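Local coordinates for mRNA-binding protein PUF3 (Saccharomyces cerevisiae, PDB 3K49) that binds the 3'-UTRs of mRNAs that mostly encode mitochondrial proteins, and promotes deadenylation and decay of COX17 mRNA, at residues N104-S109 and V141-K146; K156-I161 and L194-S199; K120-E123 and Q129-E132. One frame throughout, in Å; residues are numbered along the deposited sequence.

Contact 1: residues N104-S109 and V141-K146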
loop_
_atom_site.group_PDB
_atom_site.type_symbol
_atom_site.label_atom_id
_atom_site.label_comp_id
_atom_site.label_asym_id
_atom_site.label_seq_id
_atom_site.Cartn_x
_atom_site.Cartn_y
_atom_site.Cartn_z
ATOM N N ASN A 104 -7.093 -22.389 15.139
ATOM C CA ASN A 104 -7.835 -21.154 15.387
ATOM C C ASN A 104 -7.424 -20.011 14.496
ATOM O O ASN A 104 -7.880 -18.888 14.693
ATOM C CB ASN A 104 -7.684 -20.713 16.842
ATOM C CG ASN A 104 -8.045 -21.808 17.818
ATOM O OD1 ASN A 104 -9.197 -22.232 17.882
ATOM N ND2 ASN A 104 -7.056 -22.279 18.583
ATOM N N MET A 105 -6.568 -20.291 13.517
ATOM C CA MET A 105 -6.086 -19.244 12.624
ATOM C C MET A 105 -7.192 -18.394 12.043
ATOM O O MET A 105 -7.144 -17.173 12.162
ATOM C CB MET A 105 -5.231 -19.808 11.487
ATOM C CG MET A 105 -3.747 -19.615 11.699
ATOM S SD MET A 105 -3.290 -17.877 11.876
ATOM C CE MET A 105 -3.061 -17.384 10.165
ATOM N N LYS A 106 -8.173 -19.039 11.407
ATOM C CA LYS A 106 -9.217 -18.323 10.677
ATOM C C LYS A 106 -9.960 -17.374 11.598
ATOM O O LYS A 106 -10.106 -16.182 11.308
ATOM C CB LYS A 106 -10.189 -19.304 10.014
ATOM C CG LYS A 106 -11.062 -18.676 8.942
ATOM C CD LYS A 106 -11.655 -19.730 8.024
ATOM C CE LYS A 106 -12.856 -19.181 7.280
ATOM N NZ LYS A 106 -13.410 -20.163 6.307
ATOM N N GLN A 107 -10.405 -17.905 12.727
ATOM C CA GLN A 107 -11.166 -17.116 13.673
ATOM C C GLN A 107 -10.371 -15.911 14.169
ATOM O O GLN A 107 -10.868 -14.782 14.145
ATOM C CB GLN A 107 -11.596 -17.997 14.832
ATOM C CG GLN A 107 -12.348 -17.266 15.914
ATOM C CD GLN A 107 -13.009 -18.226 16.880
ATOM O OE1 GLN A 107 -12.511 -19.331 17.119
ATOM N NE2 GLN A 107 -14.145 -17.821 17.430
ATOM N N LEU A 108 -9.135 -16.148 14.606
ATOM C CA LEU A 108 -8.281 -15.063 15.075
ATOM C C LEU A 108 -8.035 -14.052 13.958
ATOM O O LEU A 108 -8.057 -12.841 14.167
ATOM C CB LEU A 108 -6.951 -15.609 15.596
ATOM C CG LEU A 108 -7.116 -16.568 16.764
ATOM C CD1 LEU A 108 -5.790 -17.200 17.105
ATOM C CD2 LEU A 108 -7.714 -15.821 17.936
ATOM N N SER A 109 -7.826 -14.551 12.757
ATOM C CA SER A 109 -7.470 -13.664 11.663
ATOM C C SER A 109 -8.625 -12.736 11.305
ATOM O O SER A 109 -8.409 -11.650 10.781
ATOM C CB SER A 109 -7.000 -14.458 10.450
ATOM O OG SER A 109 -5.775 -15.108 10.742
ATOM N N VAL A 141 -9.066 -18.210 1.261
ATOM C CA VAL A 141 -8.280 -17.108 0.735
ATOM C C VAL A 141 -9.121 -15.943 0.243
ATOM O O VAL A 141 -8.949 -14.821 0.734
ATOM C CB VAL A 141 -7.325 -17.581 -0.351
ATOM C CG1 VAL A 141 -6.638 -16.391 -0.990
ATOM C CG2 VAL A 141 -6.308 -18.538 0.262
ATOM N N LEU A 142 -10.025 -16.199 -0.706
ATOM C CA LEU A 142 -10.952 -15.156 -1.185
ATOM C C LEU A 142 -11.703 -14.483 -0.031
ATOM O O LEU A 142 -11.791 -13.250 0.036
ATOM C CB LEU A 142 -11.953 -15.695 -2.228
ATOM C CG LEU A 142 -11.446 -15.870 -3.662
ATOM C CD1 LEU A 142 -12.495 -16.563 -4.503
ATOM C CD2 LEU A 142 -11.057 -14.528 -4.271
ATOM N N GLN A 143 -12.247 -15.290 0.877
ATOM C CA GLN A 143 -12.889 -14.722 2.050
ATOM C C GLN A 143 -11.921 -13.849 2.854
ATOM O O GLN A 143 -12.303 -12.779 3.330
ATOM C CB GLN A 143 -13.501 -15.808 2.934
ATOM C CG GLN A 143 -14.140 -15.231 4.187
ATOM C CD GLN A 143 -14.546 -16.289 5.181
ATOM O OE1 GLN A 143 -14.361 -17.487 4.943
ATOM N NE2 GLN A 143 -15.108 -15.856 6.308
ATOM N N MET A 144 -10.670 -14.291 2.984
ATOM C CA MET A 144 -9.685 -13.543 3.773
ATOM C C MET A 144 -9.372 -12.177 3.154
ATOM O O MET A 144 -9.279 -11.172 3.869
ATOM C CB MET A 144 -8.385 -14.336 3.941
ATOM C CG MET A 144 -8.500 -15.644 4.707
ATOM S SD MET A 144 -8.935 -15.383 6.429
ATOM C CE MET A 144 -10.629 -15.966 6.452
ATOM N N ILE A 145 -9.205 -12.150 1.832
ATOM C CA ILE A 145 -8.858 -10.922 1.115
ATOM C C ILE A 145 -9.981 -9.892 1.162
ATOM O O ILE A 145 -9.730 -8.695 1.114
ATOM C CB ILE A 145 -8.488 -11.203 -0.344
ATOM C CG1 ILE A 145 -7.361 -12.226 -0.398
ATOM C CG2 ILE A 145 -8.106 -9.908 -1.062
ATOM C CD1 ILE A 145 -6.731 -12.386 -1.763
ATOM N N LYS A 146 -11.219 -10.352 1.275
ATOM C CA LYS A 146 -12.349 -9.424 1.305
ATOM C C LYS A 146 -12.642 -8.905 2.712
ATOM O O LYS A 146 -13.344 -7.905 2.890
ATOM C CB LYS A 146 -13.603 -10.087 0.742
ATOM C CG LYS A 146 -13.525 -10.405 -0.741
ATOM C CD LYS A 146 -14.805 -11.063 -1.230
ATOM C CE LYS A 146 -14.727 -11.382 -2.716
ATOM N NZ LYS A 146 -15.975 -12.026 -3.211
#

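Contact 2: residues K156-I161 and L194-S199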
loop_
_atom_site.group_PDB
_atom_site.type_symbol
_atom_site.label_atom_id
_atom_site.label_comp_id
_atom_site.label_asym_id
_atom_site.label_seq_id
_atom_site.Cartn_x
_atom_site.Cartn_y
_atom_site.Cartn_z
ATOM N N LYS A 156 0.601 -9.985 5.051
ATOM C CA LYS A 156 1.676 -10.328 5.959
ATOM C C LYS A 156 2.259 -11.704 5.618
ATOM O O LYS A 156 3.489 -11.889 5.572
ATOM C CB LYS A 156 1.164 -10.289 7.404
ATOM C CG LYS A 156 2.253 -10.515 8.449
ATOM C CD LYS A 156 3.414 -9.529 8.308
ATOM C CE LYS A 156 2.977 -8.143 8.723
ATOM N NZ LYS A 156 4.120 -7.241 8.976
ATOM N N ALA A 157 1.372 -12.666 5.377
ATOM C CA ALA A 157 1.798 -14.002 4.960
ATOM C C ALA A 157 2.621 -13.955 3.662
ATOM O O ALA A 157 3.671 -14.606 3.541
ATOM C CB ALA A 157 0.617 -14.927 4.818
ATOM N N ILE A 158 2.174 -13.170 2.694
ATOM C CA ILE A 158 2.959 -13.036 1.458
ATOM C C ILE A 158 4.348 -12.407 1.693
ATOM O O ILE A 158 5.322 -12.767 1.035
ATOM C CB ILE A 158 2.199 -12.233 0.378
ATOM C CG1 ILE A 158 0.937 -12.982 -0.044
ATOM C CG2 ILE A 158 3.093 -11.970 -0.819
ATOM C CD1 ILE A 158 -0.068 -12.126 -0.676
ATOM N N GLU A 159 4.428 -11.476 2.641
ATOM C CA GLU A 159 5.675 -10.790 2.956
ATOM C C GLU A 159 6.661 -11.662 3.730
ATOM O O GLU A 159 7.880 -11.493 3.597
ATOM C CB GLU A 159 5.385 -9.507 3.744
ATOM C CG GLU A 159 4.717 -8.437 2.906
ATOM C CD GLU A 159 4.015 -7.403 3.746
ATOM O OE1 GLU A 159 4.350 -7.299 4.949
ATOM O OE2 GLU A 159 3.125 -6.706 3.205
ATOM N N THR A 160 6.139 -12.587 4.531
ATOM C CA THR A 160 6.978 -13.365 5.455
ATOM C C THR A 160 7.267 -14.797 4.990
ATOM O O THR A 160 8.165 -15.455 5.527
ATOM C CB THR A 160 6.356 -13.432 6.883
ATOM O OG1 THR A 160 5.093 -14.120 6.834
ATOM C CG2 THR A 160 6.159 -12.024 7.476
ATOM N N ILE A 161 6.506 -15.292 4.013
ATOM C CA ILE A 161 6.671 -16.678 3.572
ATOM C C ILE A 161 6.977 -16.735 2.083
ATOM O O ILE A 161 6.365 -16.009 1.306
ATOM C CB ILE A 161 5.425 -17.540 3.884
ATOM C CG1 ILE A 161 5.073 -17.457 5.364
ATOM C CG2 ILE A 161 5.656 -18.989 3.478
ATOM C CD1 ILE A 161 3.663 -17.952 5.699
ATOM N N LEU A 194 2.400 -9.608 -7.054
ATOM C CA LEU A 194 3.321 -9.193 -8.105
ATOM C C LEU A 194 4.735 -8.970 -7.572
ATOM O O LEU A 194 5.684 -9.473 -8.153
ATOM C CB LEU A 194 2.812 -7.943 -8.805
ATOM C CG LEU A 194 1.548 -8.140 -9.648
ATOM C CD1 LEU A 194 1.066 -6.798 -10.164
ATOM C CD2 LEU A 194 1.810 -9.103 -10.795
ATOM N N GLU A 195 4.868 -8.242 -6.459
ATOM C CA GLU A 195 6.176 -7.917 -5.897
ATOM C C GLU A 195 6.960 -9.167 -5.484
ATOM O O GLU A 195 8.144 -9.286 -5.783
ATOM C CB GLU A 195 6.042 -6.962 -4.703
ATOM C CG GLU A 195 7.400 -6.600 -4.073
ATOM C CD GLU A 195 7.305 -6.098 -2.623
ATOM O OE1 GLU A 195 8.357 -6.014 -1.937
ATOM O OE2 GLU A 195 6.183 -5.797 -2.163
ATOM N N PHE A 196 6.273 -10.100 -4.831
ATOM C CA PHE A 196 6.893 -11.280 -4.243
ATOM C C PHE A 196 6.742 -12.543 -5.071
ATOM O O PHE A 196 7.322 -13.575 -4.735
ATOM C CB PHE A 196 6.306 -11.539 -2.839
ATOM C CG PHE A 196 6.792 -10.570 -1.785
ATOM C CD1 PHE A 196 6.231 -9.309 -1.666
ATOM C CD2 PHE A 196 7.814 -10.916 -0.928
ATOM C CE1 PHE A 196 6.686 -8.409 -0.709
ATOM C CE2 PHE A 196 8.261 -10.025 0.048
ATOM C CZ PHE A 196 7.699 -8.770 0.155
ATOM N N GLY A 197 5.950 -12.480 -6.139
ATOM C CA GLY A 197 5.656 -13.659 -6.940
ATOM C C GLY A 197 6.782 -14.063 -7.879
ATOM O O GLY A 197 7.627 -13.242 -8.262
ATOM N N SER A 198 6.790 -15.344 -8.244
ATOM C CA SER A 198 7.681 -15.850 -9.286
ATOM C C SER A 198 7.288 -15.234 -10.629
ATOM O O SER A 198 6.167 -14.730 -10.797
ATOM C CB SER A 198 7.588 -17.379 -9.381
ATOM O OG SER A 198 6.345 -17.785 -9.956
ATOM N N SER A 199 8.203 -15.295 -11.592
ATOM C CA SER A 199 7.928 -14.789 -12.937
ATOM C C SER A 199 6.650 -15.391 -13.522
ATOM O O SER A 199 5.923 -14.727 -14.256
ATOM C CB SER A 199 9.101 -15.061 -13.872
ATOM O OG SER A 199 8.724 -14.794 -15.210
#

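Contact 3: residues K120-E123 and Q129-E132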
loop_
_atom_site.group_PDB
_atom_site.type_symbol
_atom_site.label_atom_id
_atom_site.label_comp_id
_atom_site.label_asym_id
_atom_site.label_seq_id
_atom_site.Cartn_x
_atom_site.Cartn_y
_atom_site.Cartn_z
ATOM N N LYS A 120 1.724 -9.906 14.130
ATOM C CA LYS A 120 2.976 -9.732 14.842
ATOM C C LYS A 120 3.691 -11.084 14.926
ATOM O O LYS A 120 4.913 -11.168 14.787
ATOM C CB LYS A 120 2.769 -9.134 16.231
ATOM C CG LYS A 120 4.087 -8.680 16.940
ATOM C CD LYS A 120 4.572 -7.291 16.453
ATOM C CE LYS A 120 5.803 -6.808 17.200
ATOM N NZ LYS A 120 5.591 -6.571 18.681
ATOM N N ALA A 121 2.915 -12.143 15.128
ATOM C CA ALA A 121 3.485 -13.471 15.281
ATOM C C ALA A 121 4.229 -13.953 14.036
ATOM O O ALA A 121 5.322 -14.512 14.143
ATOM C CB ALA A 121 2.422 -14.473 15.702
ATOM N N LEU A 122 3.653 -13.726 12.864
ATOM C CA LEU A 122 4.279 -14.126 11.596
ATOM C C LEU A 122 5.666 -13.504 11.429
ATOM O O LEU A 122 6.602 -14.128 10.932
ATOM C CB LEU A 122 3.372 -13.751 10.410
ATOM C CG LEU A 122 2.033 -14.489 10.332
ATOM C CD1 LEU A 122 1.139 -13.963 9.192
ATOM C CD2 LEU A 122 2.277 -15.990 10.200
ATOM N N GLU A 123 5.784 -12.261 11.858
ATOM C CA GLU A 123 7.059 -11.576 11.918
ATOM C C GLU A 123 8.114 -12.245 12.813
ATOM O O GLU A 123 9.318 -12.123 12.537
ATOM C CB GLU A 123 6.835 -10.145 12.413
ATOM C CG GLU A 123 6.541 -9.143 11.325
ATOM C CD GLU A 123 6.252 -7.772 11.893
ATOM O OE1 GLU A 123 6.283 -7.655 13.126
ATOM O OE2 GLU A 123 5.995 -6.812 11.127
ATOM N N GLN A 129 6.689 -22.602 11.458
ATOM C CA GLN A 129 5.478 -22.291 12.195
ATOM C C GLN A 129 4.615 -21.315 11.407
ATOM O O GLN A 129 3.391 -21.371 11.497
ATOM C CB GLN A 129 5.801 -21.731 13.582
ATOM C CG GLN A 129 6.154 -22.795 14.587
ATOM C CD GLN A 129 6.827 -22.243 15.822
ATOM O OE1 GLN A 129 7.663 -21.335 15.747
ATOM N NE2 GLN A 129 6.479 -22.804 16.973
ATOM N N ARG A 130 5.244 -20.428 10.637
ATOM C CA ARG A 130 4.493 -19.498 9.800
ATOM C C ARG A 130 3.586 -20.238 8.828
ATOM O O ARG A 130 2.365 -20.030 8.800
ATOM C CB ARG A 130 5.432 -18.600 9.012
ATOM C CG ARG A 130 6.056 -17.510 9.807
ATOM C CD ARG A 130 7.137 -16.851 8.981
ATOM N NE ARG A 130 8.130 -16.256 9.860
ATOM C CZ ARG A 130 9.396 -16.068 9.526
ATOM N NH1 ARG A 130 9.821 -16.431 8.321
ATOM N NH2 ARG A 130 10.239 -15.534 10.404
ATOM N N ILE A 131 4.188 -21.117 8.037
ATOM C CA ILE A 131 3.459 -21.826 6.995
ATOM C C ILE A 131 2.423 -22.762 7.633
ATOM O O ILE A 131 1.292 -22.902 7.154
ATOM C CB ILE A 131 4.424 -22.563 6.017
ATOM C CG1 ILE A 131 3.623 -23.325 4.960
ATOM C CG2 ILE A 131 5.366 -23.487 6.770
ATOM C CD1 ILE A 131 2.661 -22.434 4.168
ATOM N N GLU A 132 2.803 -23.371 8.742
ATOM C CA GLU A 132 1.906 -24.254 9.478
ATOM C C GLU A 132 0.610 -23.543 9.863
ATOM O O GLU A 132 -0.479 -24.092 9.694
ATOM C CB GLU A 132 2.622 -24.770 10.724
ATOM C CG GLU A 132 1.969 -25.936 11.429
ATOM C CD GLU A 132 2.722 -26.312 12.706
ATOM O OE1 GLU A 132 2.062 -26.604 13.726
ATOM O OE2 GLU A 132 3.976 -26.298 12.699
#

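Contact 1: residues N104-S109 and V141-K146
Lys106 lays its aliphatic chain across the methyl end of Met144. Its CG is 3.7 Å from Met144 CE, and its CE is 4.0 Å from the same methyl. Lys106 CG lies opposite the backbone N (chi1 -164°), and the extended chain beyond it carries NZ to Gln143. Met144 does the opposite: it bends at chi2 and chi3, which turns its methyl toward the lysine. Past the methionine, Lys106 NZ makes a weak hydrogen bond to Gln143 OE1 at 3.2 Å. Its stronger partner is Ser140 OG, just before helix 141-146. The Lys106 and Gln143 chains cross at about a right angle, and Gln143 itself is exposed. A leucine in place of Lys106 would probably leave Gln143 OE1 and Ser140 OG without their ammonium partner. Ser109 points its CB toward helix 141-146 without close contact; its OG instead bonds back to Met105 O at 2.9 Å. The contact joins helix 105-110 of Pumilio repeat 3 to helix 141-146 of repeat 4. Leu137 touches both Lys106 and Met144, while helix 150-160 meets Ser109 through Val153 and Met144 through Ile154.

Contact 2: residues K156-I161 and L194-S199
Lys156 O takes two bonds from Thr160, within the helix end on which Ile158 and Glu159 meet Phe196. Thr160 N lies 2.9 Å from Lys156 O, and Thr160 OG1 lies 3.0 Å from it, with the hydroxyl placed above the carbonyl plane. The contact itself is made by the Phe196 ring. One face of the ring covers the last turn of helix 150-160. Glu159 CA sits over this face in a CH-pi contact, 4.2 Å from the centroid and 23° off the ring normal. Ile158 O lies over the same face, 3.7 Å from Phe196 CD2. The methyl branch CG2 of Ile158 packs on Phe196 CB at 3.8 Å. Glu159 CG runs along the outer part of the ring, 4.1 Å from Phe196 CZ. Phe196 CG stands opposite its own carbonyl carbon (chi1 -74°), and this swings the ring toward helix 150-160. The Glu159 carboxylate is tilted 29° from the ring plane. Its OE2 forms a salt bridge with Arg192 NE, which probably eases the nearness of Glu195, a like charge. Helices 150-160 and 186-196 belong to Pumilio repeats 4 and 5. Such side-by-side packing of equivalent helices from successive repeats is typical of the curved, all-helical Pumilio homology domain.

Contact 3: residues K120-E123 and Q129-E132
The guanidinium of Arg130 faces Leu122 O closely and Glu123 O only loosely, both at a slant to its plane. The nearer approach is at NE, which lies 2.8 Å from Leu122 O. The N-H is poorly aimed, with an angle of 117° at the hydrogen, so this hydrogen bond is weak despite its short length. Arg130 NH2 is 4.1 Å from Glu123 O, too far for a bond. The alkyl part also comes close to the leucine carbonyl oxygen: Arg130 CD is 3.4 Å from Leu122 O. Arg130 CG points away from its carbonyl carbon (chi1 -76°), and the chain then runs straight to NE, which carries the head group across to helix 114-124. Nearer the arginine backbone is a small apolar contact. Leu122 CD2 touches Arg130 CG at 4.1 Å, and the two side chains approach obliquely. Glu123 turns its CB away, and its OE2 is held by a salt bridge to Lys156 of the next repeat. Thr160 and Ile161 also pack against Arg130. The carbonyls belong to the C-terminal turn of helix 114-124, where the helix end carries a partial negative charge. A positive guanidinium there is likely to be stabilised, so the link between the two helices probably rests on electrostatics and alkyl packing more than on one well-directed bond.

In the fold
All three contacts are partly buried, each with one buried residue: Met144, Ile158 and Leu122. Contacts 1 and 3 also have an exposed one, Gln143 and Glu123; contact 2 has none and lies closest to the chain centre. Contacts 1 and 2 join successive repeats, 3 to 4 and 4 to 5. Contact 3 stays within repeat 3, between helices 114-124 and 127-134. Contacts 2 and 3 touch, through the Lys156-Glu123 salt bridge and Ile161 on Arg130. Contact 1 touches neither, although helix 141-146 is followed in the chain by helix 150-160. The more exposed contacts 1 and 3 use a lysine and an arginine with polar oxygens; contact 2 uses an aromatic face.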